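3-methyladenine dna-glycosylase (Archaeoglobus fulgidus, PDB 2JHN) joins a helical domain of the HhH-GPD superfamily of base excision DNA repair proteins to an AfAlkA-like, TATA-box binding protein-like domain. Local coordinates at residues E137-K142 with C178-R183; K124-Q129 with E186-I191. The protein carries 1 engineered substitution. All blocks are in the same frame, centred on the assembly; numbering follows the deposited sequence. Where two conformers were deposited one is given.

Contact 1 (E137-K142 with C178-R183); sequences EKLAAK and CGLSRR. With MBO (mercuribenzoic acid), chain C.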
# COMPACT_ATOMS: atom_id res chain seq x y z
N GLU A 137 -1.78 -3.70 11.08
CA GLU A 137 -1.21 -2.36 11.17
C GLU A 137 -0.68 -2.02 12.58
O GLU A 137 0.33 -1.33 12.72
CB GLU A 137 -2.23 -1.34 10.69
CG GLU A 137 -2.53 -1.45 9.18
CD GLU A 137 -1.41 -0.88 8.32
OE1 GLU A 137 -0.44 -1.62 8.02
OE2 GLU A 137 -1.51 0.32 7.93
N LYS A 138 -1.37 -2.50 13.62
CA LYS A 138 -0.86 -2.34 14.99
C LYS A 138 0.44 -3.10 15.18
O LYS A 138 1.35 -2.61 15.85
CB LYS A 138 -1.91 -2.79 16.02
CG LYS A 138 -3.07 -1.84 16.11
CD LYS A 138 -4.06 -2.28 17.18
CE LYS A 138 -5.29 -1.40 17.11
NZ LYS A 138 -6.08 -1.49 18.38
N LEU A 139 0.54 -4.29 14.59
CA LEU A 139 1.77 -5.07 14.62
C LEU A 139 2.89 -4.32 13.89
O LEU A 139 4.02 -4.23 14.41
CB LEU A 139 1.58 -6.47 14.04
CG LEU A 139 0.95 -7.46 15.02
CD1 LEU A 139 0.45 -8.71 14.32
CD2 LEU A 139 1.96 -7.83 16.11
N ALA A 140 2.58 -3.74 12.72
CA ALA A 140 3.54 -2.91 11.99
C ALA A 140 4.06 -1.76 12.86
O ALA A 140 5.27 -1.49 12.88
CB ALA A 140 2.92 -2.34 10.70
N ALA A 141 3.14 -1.07 13.54
CA ALA A 141 3.50 0.03 14.43
C ALA A 141 4.45 -0.40 15.57
O ALA A 141 5.37 0.33 15.91
CB ALA A 141 2.27 0.74 14.95
N LYS A 142 4.26 -1.60 16.11
CA LYS A 142 5.15 -2.14 17.15
C LYS A 142 6.56 -2.31 16.58
O LYS A 142 7.55 -1.87 17.17
CB LYS A 142 4.63 -3.48 17.66
CG LYS A 142 3.27 -3.45 18.34
CD LYS A 142 3.46 -3.49 19.84
CE LYS A 142 2.14 -3.57 20.56
NZ LYS A 142 2.27 -2.84 21.86
N CYS A 178 7.45 -8.41 19.62
CA CYS A 178 6.57 -7.33 19.20
C CYS A 178 5.15 -7.85 18.89
O CYS A 178 4.24 -7.05 18.66
CB CYS A 178 7.17 -6.61 17.98
SG CYS A 178 8.67 -5.58 18.31
N GLY A 179 4.97 -9.16 18.89
CA GLY A 179 3.64 -9.78 18.70
C GLY A 179 3.50 -10.79 17.57
O GLY A 179 2.46 -11.45 17.45
N LEU A 180 4.52 -10.90 16.73
CA LEU A 180 4.48 -11.82 15.58
C LEU A 180 4.61 -13.29 15.97
O LEU A 180 5.43 -13.65 16.81
CB LEU A 180 5.56 -11.47 14.54
CG LEU A 180 5.33 -10.36 13.51
CD1 LEU A 180 5.29 -9.01 14.17
CD2 LEU A 180 6.46 -10.38 12.49
N SER A 181 3.78 -14.12 15.34
CA SER A 181 3.86 -15.56 15.46
C SER A 181 5.25 -16.00 15.06
O SER A 181 5.92 -15.32 14.28
CB SER A 181 2.83 -16.24 14.55
OG SER A 181 3.34 -16.46 13.23
N ARG A 182 5.70 -17.13 15.58
CA ARG A 182 7.04 -17.62 15.25
C ARG A 182 7.33 -17.81 13.73
O ARG A 182 8.39 -17.40 13.25
CB ARG A 182 7.37 -18.90 16.03
CG ARG A 182 8.68 -19.49 15.59
CD ARG A 182 9.25 -20.53 16.53
NE ARG A 182 10.68 -20.61 16.24
CZ ARG A 182 11.63 -19.98 16.93
NH1 ARG A 182 11.33 -19.24 18.00
NH2 ARG A 182 12.90 -20.11 16.55
N ARG A 183 6.39 -18.41 12.99
CA ARG A 183 6.61 -18.66 11.56
C ARG A 183 6.70 -17.37 10.75
O ARG A 183 7.56 -17.25 9.88
CB ARG A 183 5.55 -19.60 10.95
CG ARG A 183 5.93 -20.11 9.53
CD ARG A 183 7.28 -20.83 9.55
NE ARG A 183 8.24 -20.52 8.47
CZ ARG A 183 7.95 -20.17 7.22
NH1 ARG A 183 6.70 -20.03 6.81
NH2 ARG A 183 8.95 -19.94 6.36
HG MBO C . 7.79 -3.89 19.64
CE1 MBO C . 6.96 -2.17 20.90
CE2 MBO C . 6.26 -2.47 22.06
CE3 MBO C . 5.77 -1.41 22.81
CE4 MBO C . 5.97 -0.10 22.40
CE5 MBO C . 6.69 0.18 21.23
CE6 MBO C . 7.19 -0.87 20.47
CZ MBO C . 5.43 1.03 23.21
OZ1 MBO C . 5.73 2.19 22.91
OZ2 MBO C . 4.67 0.77 24.17
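Leu139 reaches from helix 133-147 with one methyl, CD2, and lays it against the backbone that follows Cys178. That methyl is 3.5 Å from the carbonyl O of Cys178 and 3.6 Å from the carbonyl carbon of Gly179; it also meets the Leu180 methyl, Leu139 CD2 to Leu180 CD1 4.0 Å. A turn further along, Lys142 uses the root of its chain: CB lies 3.7 Å from Cys178 O. The chain then bends at chi2 (-101°) and runs on to the bound mercuribenzoic acid. There it passes to one side of the ring plane, outside the rim rather than over the face: Lys142 CD is 3.7 Å from ligand CE2, and NZ lies off the plane outside the CE2-CE3 edge. Cys178 SG holds the mercury at 2.3 Å, and SG, HG and ring carbon CE1 are nearly in line, about 178°. Roughly at right angles to that axis, Lys142 O stands 3.2 Å from HG. Arg146 completes the pocket.

The turn gives these groups their places. Gly179 leaves the preceding helix with positive phi (124°) in a Schellman motif, and having no side chain it lets Leu139 come right up to the main chain. Two residues on, Ser181 is the N-cap of helix 182-192, its OG accepting a hydrogen bond from Lys184 N. Leu180, between them, packs on Ile143 and Leu175, while Cys178 is buried on Ile143 and Phe147.

No hydrogen bond crosses between 137-142 and 178-183; the two are held by apolar and van der Waals contact. The near-linear S-Hg-C geometry is that of two-coordinate mercury on a soft cysteine sulfur, with the Lys142 carbonyl as at most a weak secondary neighbour.

Contact 2 (K124-Q129 with E186-I191); sequences KAIIQQ and ELIVEI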
# COMPACT_ATOMS: atom_id res chain seq x y z
N LYS A 124 4.89 -6.58 5.28
CA LYS A 124 3.52 -6.28 5.70
C LYS A 124 2.50 -7.30 5.17
O LYS A 124 1.55 -7.67 5.88
CB LYS A 124 3.14 -4.81 5.36
CG LYS A 124 3.93 -3.77 6.15
CD LYS A 124 3.51 -2.34 5.85
CE LYS A 124 2.95 -1.66 7.10
NZ LYS A 124 2.27 -0.31 6.90
N ALA A 125 2.72 -7.81 3.95
CA ALA A 125 1.81 -8.83 3.40
C ALA A 125 1.84 -10.12 4.25
O ALA A 125 0.80 -10.74 4.49
CB ALA A 125 2.14 -9.12 1.91
N ILE A 126 3.03 -10.48 4.72
CA ILE A 126 3.22 -11.61 5.58
C ILE A 126 2.54 -11.39 6.94
O ILE A 126 1.82 -12.27 7.43
CB ILE A 126 4.73 -11.90 5.77
CG1 ILE A 126 5.35 -12.44 4.48
CG2 ILE A 126 4.93 -12.93 6.94
CD1 ILE A 126 6.89 -12.44 4.51
N ILE A 127 2.79 -10.22 7.53
CA ILE A 127 2.13 -9.83 8.80
C ILE A 127 0.61 -10.01 8.74
O ILE A 127 -0.01 -10.55 9.68
CB ILE A 127 2.54 -8.41 9.24
CG1 ILE A 127 4.04 -8.38 9.61
CG2 ILE A 127 1.63 -7.88 10.40
CD1 ILE A 127 4.60 -6.96 9.82
N GLN A 128 0.01 -9.59 7.63
CA GLN A 128 -1.43 -9.69 7.43
C GLN A 128 -2.03 -11.11 7.32
O GLN A 128 -3.24 -11.26 7.41
CB GLN A 128 -1.80 -8.87 6.21
CG GLN A 128 -3.20 -8.30 6.23
CD GLN A 128 -3.60 -7.83 4.87
OE1 GLN A 128 -2.82 -7.18 4.17
NE2 GLN A 128 -4.83 -8.17 4.47
N GLN A 129 -1.20 -12.12 7.11
CA GLN A 129 -1.69 -13.50 6.93
C GLN A 129 -2.59 -13.94 8.10
O GLN A 129 -2.20 -13.87 9.27
CB GLN A 129 -0.52 -14.49 6.70
CG GLN A 129 0.26 -14.21 5.39
CD GLN A 129 1.44 -15.16 5.10
OE1 GLN A 129 2.01 -15.79 6.00
NE2 GLN A 129 1.81 -15.25 3.83
N GLU A 186 9.94 -15.87 11.42
CA GLU A 186 10.88 -16.68 10.67
C GLU A 186 10.93 -16.34 9.17
O GLU A 186 11.99 -16.23 8.59
CB GLU A 186 10.53 -18.15 10.86
CG GLU A 186 10.99 -18.69 12.19
CD GLU A 186 10.87 -20.20 12.28
OE1 GLU A 186 10.04 -20.79 11.54
OE2 GLU A 186 11.60 -20.80 13.11
N LEU A 187 9.75 -16.16 8.57
CA LEU A 187 9.67 -15.86 7.14
C LEU A 187 10.20 -14.44 6.82
O LEU A 187 10.92 -14.25 5.84
CB LEU A 187 8.23 -16.07 6.66
CG LEU A 187 7.93 -15.97 5.16
CD1 LEU A 187 8.86 -16.88 4.35
CD2 LEU A 187 6.46 -16.28 4.91
N ILE A 188 9.84 -13.47 7.65
CA ILE A 188 10.32 -12.09 7.47
C ILE A 188 11.85 -12.03 7.57
O ILE A 188 12.52 -11.42 6.74
CB ILE A 188 9.59 -11.10 8.42
CG1 ILE A 188 8.11 -11.01 8.00
CG2 ILE A 188 10.31 -9.72 8.42
CD1 ILE A 188 7.22 -10.26 8.95
N VAL A 189 12.42 -12.72 8.56
CA VAL A 189 13.88 -12.78 8.66
C VAL A 189 14.48 -13.41 7.39
O VAL A 189 15.44 -12.91 6.82
CB VAL A 189 14.32 -13.48 9.98
CG1 VAL A 189 15.83 -13.78 9.96
CG2 VAL A 189 13.96 -12.61 11.19
N GLU A 190 13.85 -14.48 6.91
CA GLU A 190 14.25 -15.14 5.66
C GLU A 190 14.31 -14.17 4.46
O GLU A 190 15.31 -14.09 3.74
CB GLU A 190 13.29 -16.31 5.38
CG GLU A 190 13.82 -17.33 4.39
CD GLU A 190 12.83 -18.49 4.09
OE1 GLU A 190 11.96 -18.82 4.94
OE2 GLU A 190 12.96 -19.09 3.00
N ILE A 191 13.25 -13.40 4.29
CA ILE A 191 13.17 -12.40 3.24
C ILE A 191 14.25 -11.31 3.43
O ILE A 191 14.86 -10.86 2.45
CB ILE A 191 11.73 -11.79 3.17
CG1 ILE A 191 10.68 -12.87 2.81
CG2 ILE A 191 11.71 -10.56 2.27
CD1 ILE A 191 10.75 -13.36 1.38
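Ile126 pushes its whole side chain from helix 118-127 into helix 182-192. Leu187 meets mainly the CG1-CD1 branch, while Ile188 packs on CG2 and also reaches CD1. CG1 is beside the backbone N (chi1 -70°) and the chain continues extended through chi2, which carries CD1 across Leu187 at an angle, 3.7 Å from Leu187 CG. On the same flank Ile126 CG1 is 4.0 Å from Leu187 CD2. The other branch, CG2, faces Ile188: the two isoleucines run alongside each other in opposite senses, each pointing at the other's helix, with Ile126 CG2 3.9 Å from Ile188 CG1. Beyond the end of Ile126, a turn later on the partner helix, Ile191 offers CG1 at 4.2 Å from Ile126 CD1. Ile127 joins from its own side, and its CG1 meets the end of Ile188, CD1, at 3.8 Å, one side chain slanting over the other.

All five touching residues are buried, and every contact between them is hydrocarbon on hydrocarbon. Just past the apolar patch the chemistry turns polar: Lys184 NZ hydrogen bonds to the carbonyl oxygens of Ile127 and Gln129, while Gln129 NE2 is held by Gly217 O and Thr222 OG1. Leu187 also rests on Ile218 and Ile191 on Phe215, two residues of a sodium site in the turn between helices 205-213 and 220-229. This is the interleaved aliphatic core of a mainly helical HhH-GPD domain, packed through Leu187 and Ile191 against the turn that, judged by its sequence and bound ion, is probably the helix-hairpin-helix element itself.

Contacts 1 and 2 have centres 10 Å apart and share helix 182-192: contact 1 takes the turn leading into it, contact 2 its later turns. Helices 118-127 and 133-147, consecutive in the chain, supply the opposing sides. The apolar layers join where Leu180 CD2 meets Ile188 CD1 at 3.6 Å; separately, the two consecutive helices touch at Ala140 CB and Lys124 CE, 3.7 Å, and a weak ion pair links Glu137 to Lys124 as well. Mercuribenzoic acid belongs to contact 1, at the end away from contact 2. Contact 2 instead approaches the side of the probable helix-hairpin-helix turn, with the Leu187 side chain about 8 Å from a bound sodium ion.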